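Local coordinates for protein transcriptional regulator (Vibrio vulnificus, PDB 4IVN) that represses the operon for sialic acid catabolism, probably by binding its regulatory DNA, and binds the pathway intermediate N-acetylmannosamine 6-phosphate, at residues 26-31 and 42-47; 119-124 and 251-256; 178-183 and 192-197. One frame throughout, in Å; residues are numbered along the deposited sequence.

Interaction 1: 26-31 and 42-47; sequences ADYILE and TDLARN
Leu44 reaches across from helix 41-48 and divides its two methyl groups between neighbouring residues of helix 20-36. Its CD1 lies 3.7 Å from CD2 of the Tyr28 ring, which it approaches obliquely as the two side chains run past each other in opposite directions, while its CD2 meets CD1 of Ile29 at 4.1 Å, the two chains crossing at about a right angle. The Leu44 CG stands trans to the backbone N (chi1 -174°), a setting that carries the fork toward helix 20-36. This is the enclosed, apolar end: Ile29 and Leu44 are both buried, and other helices enclose them, with Leu58 and Phe70 on Ile29 and with Val55 and Tyr67 on Leu44. The segments belong to the N-terminal helix-turn-helix domain of the RpiR family, and here segments 26-31 and 42-47 cross at 110° with their axes 10.9 Å apart, so that both contribute apolar side chains to the core of the small helical bundle. Toward the solvent side the contact becomes polar and less enclosed, though not longer in distance. Asn47, partly exposed like Tyr28, brings its CB to 3.6 Å from Tyr28 CZ, again oblique to the ring, and its amide plane is turned 30° from that of the phenol. Tyr28 OH and Asn47 ND2 are 3.3 Å apart, yet the phenol oxygen has its clearer partner in Gln39, whose NE2 is hydrogen-bonded to it. The same Gln39 accepts a weak hydrogen bond from Asn47 ND2 through OE1, tying both polar ends to the connection between the two helices.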
loop_
_atom_site.group_PDB
_atom_site.type_symbol
_atom_site.label_atom_id
_atom_site.label_comp_id
_atom_site.label_asym_id
_atom_site.label_seq_id
_atom_site.Cartn_x
_atom_site.Cartn_y
_atom_site.Cartn_z
ATOM N N ALA A 26 -2.152 36.719 8.926
ATOM C CA ALA A 26 -1.049 37.016 8.016
ATOM C C ALA A 26 0.259 36.840 8.806
ATOM O O ALA A 26 1.197 36.182 8.341
ATOM C CB ALA A 26 -1.201 38.415 7.384
ATOM N N ASP A 27 0.278 37.313 10.044
ATOM C CA ASP A 27 1.518 37.270 10.882
ATOM C C ASP A 27 1.967 35.852 11.258
ATOM O O ASP A 27 3.191 35.539 11.229
ATOM C CB ASP A 27 1.375 38.082 12.166
ATOM C CG ASP A 27 1.641 39.555 11.962
ATOM O OD1 ASP A 27 2.377 39.907 11.022
ATOM O OD2 ASP A 27 1.131 40.383 12.751
ATOM N N TYR A 28 0.995 35.036 11.656
ATOM C CA TYR A 28 1.257 33.629 11.955
ATOM C C TYR A 28 1.844 32.927 10.725
ATOM O O TYR A 28 2.805 32.176 10.845
ATOM C CB TYR A 28 0.015 32.890 12.477
ATOM C CG TYR A 28 0.254 31.432 12.801
ATOM C CD1 TYR A 28 0.498 31.011 14.115
ATOM C CD2 TYR A 28 0.211 30.436 11.788
ATOM C CE1 TYR A 28 0.741 29.648 14.408
ATOM C CE2 TYR A 28 0.433 29.089 12.089
ATOM C CZ TYR A 28 0.696 28.707 13.398
ATOM O OH TYR A 28 0.940 27.376 13.666
ATOM N N ILE A 29 1.295 33.173 9.539
ATOM C CA ILE A 29 1.810 32.515 8.368
ATOM C C ILE A 29 3.233 32.974 8.034
ATOM O O ILE A 29 4.086 32.145 7.666
ATOM C CB ILE A 29 0.886 32.746 7.145
ATOM C CG1 ILE A 29 -0.503 32.144 7.424
ATOM C CG2 ILE A 29 1.458 32.007 5.954
ATOM C CD1 ILE A 29 -1.622 32.547 6.454
ATOM N N LEU A 30 3.473 34.286 8.097
ATOM C CA LEU A 30 4.776 34.878 7.758
ATOM C C LEU A 30 5.857 34.310 8.684
ATOM O O LEU A 30 7.038 34.210 8.286
ATOM C CB LEU A 30 4.762 36.431 7.868
ATOM C CG LEU A 30 4.176 37.235 6.694
ATOM C CD1 LEU A 30 3.905 38.724 7.069
ATOM C CD2 LEU A 30 5.075 37.113 5.472
ATOM N N GLU A 31 5.458 33.971 9.917
ATOM C CA GLU A 31 6.386 33.437 10.902
ATOM C C GLU A 31 6.519 31.952 10.895
ATOM O O GLU A 31 7.498 31.459 11.420
ATOM C CB GLU A 31 6.097 33.928 12.324
ATOM C CG GLU A 31 6.324 35.424 12.444
ATOM C CD GLU A 31 5.448 36.113 13.478
ATOM O OE1 GLU A 31 5.228 35.560 14.575
ATOM O OE2 GLU A 31 5.007 37.241 13.194
ATOM N N THR A 42 -8.344 23.752 9.196
ATOM C CA THR A 42 -8.854 23.537 10.596
ATOM C C THR A 42 -7.703 23.824 11.578
ATOM O O THR A 42 -7.882 24.519 12.574
ATOM C CB THR A 42 -9.451 22.111 10.835
ATOM O OG1 THR A 42 -10.215 21.704 9.690
ATOM C CG2 THR A 42 -10.340 22.024 12.068
ATOM N N ASP A 43 -6.498 23.416 11.226
ATOM C CA ASP A 43 -5.300 23.775 12.064
ATOM C C ASP A 43 -4.973 25.246 12.049
ATOM O O ASP A 43 -4.729 25.849 13.109
ATOM C CB ASP A 43 -4.020 23.117 11.508
ATOM C CG ASP A 43 -3.974 21.615 11.757
ATOM O OD1 ASP A 43 -4.329 21.151 12.869
ATOM O OD2 ASP A 43 -3.514 20.910 10.829
ATOM N N LEU A 44 -4.910 25.835 10.858
ATOM C CA LEU A 44 -4.533 27.283 10.759
ATOM C C LEU A 44 -5.497 28.153 11.578
ATOM O O LEU A 44 -5.075 29.106 12.270
ATOM C CB LEU A 44 -4.583 27.736 9.314
ATOM C CG LEU A 44 -4.075 29.155 9.094
ATOM C CD1 LEU A 44 -2.746 29.382 9.784
ATOM C CD2 LEU A 44 -3.986 29.460 7.617
ATOM N N ALA A 45 -6.783 27.800 11.512
ATOM C CA ALA A 45 -7.815 28.441 12.299
ATOM C C ALA A 45 -7.591 28.287 13.797
ATOM O O ALA A 45 -7.602 29.299 14.550
ATOM C CB ALA A 45 -9.208 27.975 11.889
ATOM N N ARG A 46 -7.379 27.056 14.242
ATOM C CA ARG A 46 -7.077 26.813 15.651
ATOM C C ARG A 46 -5.812 27.497 16.131
ATOM O O ARG A 46 -5.798 28.130 17.187
ATOM C CB ARG A 46 -6.860 25.310 15.902
ATOM C CG ARG A 46 -8.077 24.430 15.794
ATOM C CD ARG A 46 -7.621 22.969 15.930
ATOM N NE ARG A 46 -7.637 22.480 17.325
ATOM C CZ ARG A 46 -6.575 22.319 18.121
ATOM N NH1 ARG A 46 -5.322 22.588 17.734
ATOM N NH2 ARG A 46 -6.773 21.857 19.327
ATOM N N ASN A 47 -4.716 27.308 15.402
ATOM C CA ASN A 47 -3.450 27.876 15.840
ATOM C C ASN A 47 -3.456 29.414 15.916
ATOM O O ASN A 47 -2.630 30.004 16.609
ATOM C CB ASN A 47 -2.351 27.437 14.903
ATOM C CG ASN A 47 -2.174 25.944 14.912
ATOM O OD1 ASN A 47 -2.501 25.282 15.911
ATOM N ND2 ASN A 47 -1.686 25.401 13.810
#

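Interaction 2: 119-124 and 251-256; sequences RIVERV and VNSLLE
Leu254 forks over one side of helix 114-126 and places a methyl group against each of two valines one turn apart. Its CD1 presses on CG1 of Val124 at 3.5 Å, closer than usual for two carbons, with the two side chains crossing at about a right angle. The other branch, CD2, lies 3.7 Å from CG1 of Val121 and also comes within 3.4 Å of the Val121 carbonyl oxygen, so the leucine touches backbone as well as side chain. Val121 is itself shared between two partners: CG1, trans to the backbone N (chi1 169°), faces Leu254, whereas CG2 meets CB of Ser253 at 3.6 Å. The backbones come near each other here, with CA of Val121 5.8 Å from CA of Leu254, where the helix segments cross at -72° with their axes 9.5 Å apart. The next shell fixes the surroundings. Ile152 and Tyr261 pack on Leu254, and Leu250, a turn earlier on helix 237-257, covers Val121. The hydroxyl of Ser253 is hydrogen-bonded to the carbonyl O of Val249 in its own helix, while its CB meets Val121. Farther out, Glu122 OE1 is hydrogen-bonded to Tyr258 OH, a polar link between helix 114-126 and the residue just after helix 237-257, and Ile93 of the second subunit packs on Ser253. The contact thus joins helix 114-126 to helix 237-257, the latter of the SIS domain, beside the dimer interface through a buried, apolar fit, whose cohesion should depend on close matching of methyl groups rather than on charge.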
loop_
_atom_site.group_PDB
_atom_site.type_symbol
_atom_site.label_atom_id
_atom_site.label_comp_id
_atom_site.label_asym_id
_atom_site.label_seq_id
_atom_site.Cartn_x
_atom_site.Cartn_y
_atom_site.Cartn_z
ATOM N N ARG A 119 -11.775 0.772 20.883
ATOM C CA ARG A 119 -13.091 1.020 20.442
ATOM C C ARG A 119 -13.336 0.713 18.963
ATOM O O ARG A 119 -14.400 0.209 18.617
ATOM C CB ARG A 119 -13.474 2.455 20.726
ATOM C CG ARG A 119 -13.926 2.591 22.145
ATOM C CD ARG A 119 -14.719 3.879 22.246
ATOM N NE ARG A 119 -14.004 5.030 21.623
ATOM C CZ ARG A 119 -13.053 5.734 22.197
ATOM N NH1 ARG A 119 -12.611 5.422 23.443
ATOM N NH2 ARG A 119 -12.529 6.752 21.535
ATOM N N ILE A 120 -12.372 1.068 18.104
ATOM C CA ILE A 120 -12.530 0.848 16.657
ATOM C C ILE A 120 -12.613 -0.689 16.357
ATOM O O ILE A 120 -13.413 -1.155 15.545
ATOM C CB ILE A 120 -11.372 1.535 15.874
ATOM C CG1 ILE A 120 -11.462 3.073 16.097
ATOM C CG2 ILE A 120 -11.431 1.138 14.398
ATOM C CD1 ILE A 120 -10.267 3.883 15.573
ATOM N N VAL A 121 -11.775 -1.462 17.018
ATOM C CA VAL A 121 -11.841 -2.931 16.925
ATOM C C VAL A 121 -13.200 -3.480 17.193
ATOM O O VAL A 121 -13.715 -4.316 16.414
ATOM C CB VAL A 121 -10.945 -3.576 17.963
ATOM C CG1 VAL A 121 -11.245 -5.113 18.014
ATOM C CG2 VAL A 121 -9.453 -3.277 17.625
ATOM N N GLU A 122 -13.848 -2.978 18.258
ATOM C CA GLU A 122 -15.167 -3.462 18.601
ATOM C C GLU A 122 -16.198 -3.090 17.549
ATOM O O GLU A 122 -17.013 -3.913 17.171
ATOM C CB GLU A 122 -15.555 -2.860 19.973
ATOM C CG GLU A 122 -16.470 -3.686 20.838
ATOM C CD GLU A 122 -16.197 -5.169 20.750
ATOM O OE1 GLU A 122 -14.994 -5.600 20.807
ATOM O OE2 GLU A 122 -17.233 -5.904 20.607
ATOM N N ARG A 123 -16.144 -1.856 17.055
ATOM C CA ARG A 123 -17.013 -1.462 15.900
ATOM C C ARG A 123 -16.869 -2.394 14.680
ATOM O O ARG A 123 -17.860 -2.834 14.110
ATOM C CB ARG A 123 -16.718 -0.023 15.550
ATOM C CG ARG A 123 -17.168 0.886 16.733
ATOM C CD ARG A 123 -17.415 2.323 16.329
ATOM N NE ARG A 123 -17.679 3.251 17.457
ATOM C CZ ARG A 123 -18.890 3.653 17.842
ATOM N NH1 ARG A 123 -19.996 3.165 17.254
ATOM N NH2 ARG A 123 -18.996 4.569 18.818
ATOM N N VAL A 124 -15.639 -2.678 14.283
ATOM C CA VAL A 124 -15.389 -3.610 13.201
ATOM C C VAL A 124 -15.963 -5.005 13.481
ATOM O O VAL A 124 -16.659 -5.613 12.637
ATOM C CB VAL A 124 -13.911 -3.683 12.867
ATOM C CG1 VAL A 124 -13.683 -4.727 11.732
ATOM C CG2 VAL A 124 -13.446 -2.278 12.406
ATOM N N VAL A 251 -6.311 -4.780 12.298
ATOM C CA VAL A 251 -6.740 -6.144 11.987
ATOM C C VAL A 251 -6.011 -7.113 12.883
ATOM O O VAL A 251 -6.608 -8.056 13.361
ATOM C CB VAL A 251 -6.585 -6.482 10.467
ATOM C CG1 VAL A 251 -7.055 -7.914 10.148
ATOM C CG2 VAL A 251 -7.412 -5.422 9.729
ATOM N N ASN A 252 -4.758 -6.832 13.195
ATOM C CA ASN A 252 -4.104 -7.692 14.188
ATOM C C ASN A 252 -4.738 -7.678 15.602
ATOM O O ASN A 252 -4.722 -8.716 16.283
ATOM C CB ASN A 252 -2.613 -7.392 14.265
ATOM C CG ASN A 252 -1.894 -7.732 12.943
ATOM O OD1 ASN A 252 -2.466 -8.398 12.074
ATOM N ND2 ASN A 252 -0.695 -7.224 12.769
ATOM N N SER A 253 -5.211 -6.514 16.067
ATOM C CA SER A 253 -5.994 -6.455 17.317
ATOM C C SER A 253 -7.225 -7.265 17.231
ATOM O O SER A 253 -7.523 -8.026 18.179
ATOM C CB SER A 253 -6.365 -5.057 17.741
ATOM O OG SER A 253 -5.208 -4.325 17.674
ATOM N N LEU A 254 -7.940 -7.140 16.114
ATOM C CA LEU A 254 -9.134 -7.963 15.906
ATOM C C LEU A 254 -8.797 -9.467 16.063
ATOM O O LEU A 254 -9.517 -10.218 16.759
ATOM C CB LEU A 254 -9.767 -7.724 14.532
ATOM C CG LEU A 254 -10.748 -6.577 14.377
ATOM C CD1 LEU A 254 -10.736 -6.082 12.926
ATOM C CD2 LEU A 254 -12.136 -6.934 14.957
ATOM N N LEU A 255 -7.715 -9.896 15.403
ATOM C CA LEU A 255 -7.311 -11.283 15.436
ATOM C C LEU A 255 -6.926 -11.673 16.868
ATOM O O LEU A 255 -7.189 -12.773 17.326
ATOM C CB LEU A 255 -6.139 -11.507 14.467
ATOM C CG LEU A 255 -6.660 -11.707 13.020
ATOM C CD1 LEU A 255 -5.575 -11.422 12.007
ATOM C CD2 LEU A 255 -7.180 -13.160 12.838
ATOM N N GLU A 256 -6.387 -10.717 17.609
ATOM C CA GLU A 256 -6.025 -11.040 18.991
ATOM C C GLU A 256 -7.274 -11.090 19.868
ATOM O O GLU A 256 -7.353 -11.928 20.736
ATOM C CB GLU A 256 -5.078 -10.027 19.508
ATOM C CG GLU A 256 -4.714 -10.256 20.949
ATOM C CD GLU A 256 -3.248 -10.103 21.108
ATOM O OE1 GLU A 256 -2.516 -10.939 20.527
ATOM O OE2 GLU A 256 -2.832 -9.145 21.794
#

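Interaction 3: 178-183 and 192-197; sequences WFAVSS and HAAGLA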
loop_
_atom_site.group_PDB
_atom_site.type_symbol
_atom_site.label_atom_id
_atom_site.label_comp_id
_atom_site.label_asym_id
_atom_site.label_seq_id
_atom_site.Cartn_x
_atom_site.Cartn_y
_atom_site.Cartn_z
ATOM N N TRP A 178 -18.272 2.792 8.235
ATOM C CA TRP A 178 -17.467 3.418 7.133
ATOM C C TRP A 178 -16.093 3.807 7.587
ATOM O O TRP A 178 -15.942 4.333 8.678
ATOM C CB TRP A 178 -18.117 4.674 6.639
ATOM C CG TRP A 178 -19.365 4.280 5.938
ATOM C CD1 TRP A 178 -20.634 4.023 6.489
ATOM C CD2 TRP A 178 -19.469 4.009 4.562
ATOM N NE1 TRP A 178 -21.502 3.615 5.512
ATOM C CE2 TRP A 178 -20.860 3.589 4.318
ATOM C CE3 TRP A 178 -18.574 4.135 3.472
ATOM C CZ2 TRP A 178 -21.329 3.296 3.031
ATOM C CZ3 TRP A 178 -19.048 3.814 2.190
ATOM C CH2 TRP A 178 -20.413 3.429 1.975
ATOM N N PHE A 179 -15.087 3.585 6.731
ATOM C CA PHE A 179 -13.771 4.149 6.947
ATOM C C PHE A 179 -13.485 5.223 5.880
ATOM O O PHE A 179 -13.683 4.994 4.672
ATOM C CB PHE A 179 -12.772 3.045 6.760
ATOM C CG PHE A 179 -12.620 2.196 8.003
ATOM C CD1 PHE A 179 -13.442 1.104 8.183
ATOM C CD2 PHE A 179 -11.696 2.516 8.989
ATOM C CE1 PHE A 179 -13.322 0.280 9.296
ATOM C CE2 PHE A 179 -11.596 1.704 10.122
ATOM C CZ PHE A 179 -12.443 0.650 10.302
ATOM N N ALA A 180 -13.074 6.396 6.312
ATOM C CA ALA A 180 -12.769 7.520 5.392
ATOM C C ALA A 180 -11.263 7.580 5.462
ATOM O O ALA A 180 -10.739 7.890 6.521
ATOM C CB ALA A 180 -13.425 8.866 5.923
ATOM N N VAL A 181 -10.578 7.233 4.360
ATOM C CA VAL A 181 -9.116 7.264 4.293
ATOM C C VAL A 181 -8.631 8.481 3.535
ATOM O O VAL A 181 -8.864 8.627 2.331
ATOM C CB VAL A 181 -8.544 5.993 3.575
ATOM C CG1 VAL A 181 -6.979 5.963 3.679
ATOM C CG2 VAL A 181 -9.225 4.745 4.212
ATOM N N SER A 182 -7.955 9.374 4.231
ATOM C CA SER A 182 -7.555 10.692 3.669
ATOM C C SER A 182 -6.432 11.214 4.586
ATOM O O SER A 182 -6.701 11.412 5.760
ATOM C CB SER A 182 -8.749 11.645 3.729
ATOM O OG SER A 182 -8.391 12.948 3.274
ATOM N N SER A 183 -5.244 11.478 4.059
ATOM C CA SER A 183 -4.153 12.022 4.904
ATOM C C SER A 183 -4.548 13.410 5.362
ATOM O O SER A 183 -4.276 13.783 6.504
ATOM C CB SER A 183 -2.860 12.169 4.080
ATOM O OG SER A 183 -2.162 10.919 4.055
ATOM N N HIS A 192 -17.475 14.437 1.520
ATOM C CA HIS A 192 -18.889 14.510 1.249
ATOM C C HIS A 192 -19.532 13.134 1.458
ATOM O O HIS A 192 -20.581 12.994 2.123
ATOM C CB HIS A 192 -19.118 15.040 -0.162
ATOM C CG HIS A 192 -20.567 15.026 -0.553
ATOM N ND1 HIS A 192 -21.507 15.874 0.028
ATOM C CD2 HIS A 192 -21.266 14.227 -1.478
ATOM C CE1 HIS A 192 -22.710 15.602 -0.481
ATOM N NE2 HIS A 192 -22.551 14.593 -1.413
ATOM N N ALA A 193 -18.896 12.095 0.931
ATOM C CA ALA A 193 -19.404 10.777 1.113
ATOM C C ALA A 193 -19.308 10.397 2.610
ATOM O O ALA A 193 -20.320 9.884 3.189
ATOM C CB ALA A 193 -18.662 9.756 0.179
ATOM N N ALA A 194 -18.194 10.690 3.292
ATOM C CA ALA A 194 -18.125 10.278 4.706
ATOM C C ALA A 194 -19.225 10.981 5.502
ATOM O O ALA A 194 -19.895 10.388 6.388
ATOM C CB ALA A 194 -16.741 10.574 5.345
ATOM N N GLY A 195 -19.415 12.260 5.183
ATOM C CA GLY A 195 -20.448 13.154 5.772
ATOM C C GLY A 195 -21.860 12.635 5.630
ATOM O O GLY A 195 -22.694 12.757 6.555
ATOM N N LEU A 196 -22.162 11.991 4.509
ATOM C CA LEU A 196 -23.497 11.383 4.361
ATOM C C LEU A 196 -23.834 10.236 5.352
ATOM O O LEU A 196 -24.996 10.184 5.878
ATOM C CB LEU A 196 -23.655 10.857 2.946
ATOM C CG LEU A 196 -23.794 12.072 1.942
ATOM C CD1 LEU A 196 -23.468 11.536 0.507
ATOM C CD2 LEU A 196 -25.182 12.759 2.055
ATOM N N ALA A 197 -22.863 9.355 5.606
ATOM C CA ALA A 197 -23.000 8.292 6.585
ATOM C C ALA A 197 -23.047 8.907 7.991
ATOM O O ALA A 197 -23.924 8.582 8.801
ATOM C CB ALA A 197 -21.821 7.331 6.494
#
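A beta-alpha-beta unit of the SIS domain, strand 176-181, helix 188-199 and strand 204-208, is closed here by the packing of its helix on its first strand. Trp178 and Ala180, two residues apart on the strand, both point toward the helix, whereas Phe179 between them points to the other side of the parallel sheet. Ala180 CB meets Ala194 CB at 3.8 Å, and these two short side chains permit a close approach of strand and helix, the CA atoms of the same residues being 6.1 Å apart. Val204 of the adjacent strand lies against both Ala194 and Ala197. Beyond the strand the chain enters the sugar-phosphate pocket: Ser182 OG and the backbone N of Ser183 are hydrogen-bonded to the bound N-acetylmannosamine 6-phosphate, while Ser183 OG is bonded to Lys240. At the opposite end of the contact the indole of Trp178 presents a face to the helix, its NE1 hydrogen-bonded to Ser172 OG. Over that face sits the methyl of Ala197 in a CH-pi contact, with CB 3.9 Å from the centroid of the five-membered ring, 27° off its normal, and 3.5 Å from Trp178 CD1.

Overall arrangement
Interaction 1 belongs to the helix-turn-helix domain, while interaction 3 lies in the SIS domain and interaction 2 joins helices of that part of the chain. The centres of interactions 1 and 2 are about 37 Å apart, on opposite sides of the centre of the chain; interactions 1 and 3 come as near as about 8 Å between nearest atoms without touching. Interaction 3 is nested in the loop that interaction 2 closes, and the two meet directly where Phe179 CZ packs on Val124 CG2 at 3.7 Å. Interaction 3 also leads to the ligand: the Ala180 side chain is about 9 Å from a bound N-acetylmannosamine 6-phosphate, whose pocket includes Ser182 and Ser183.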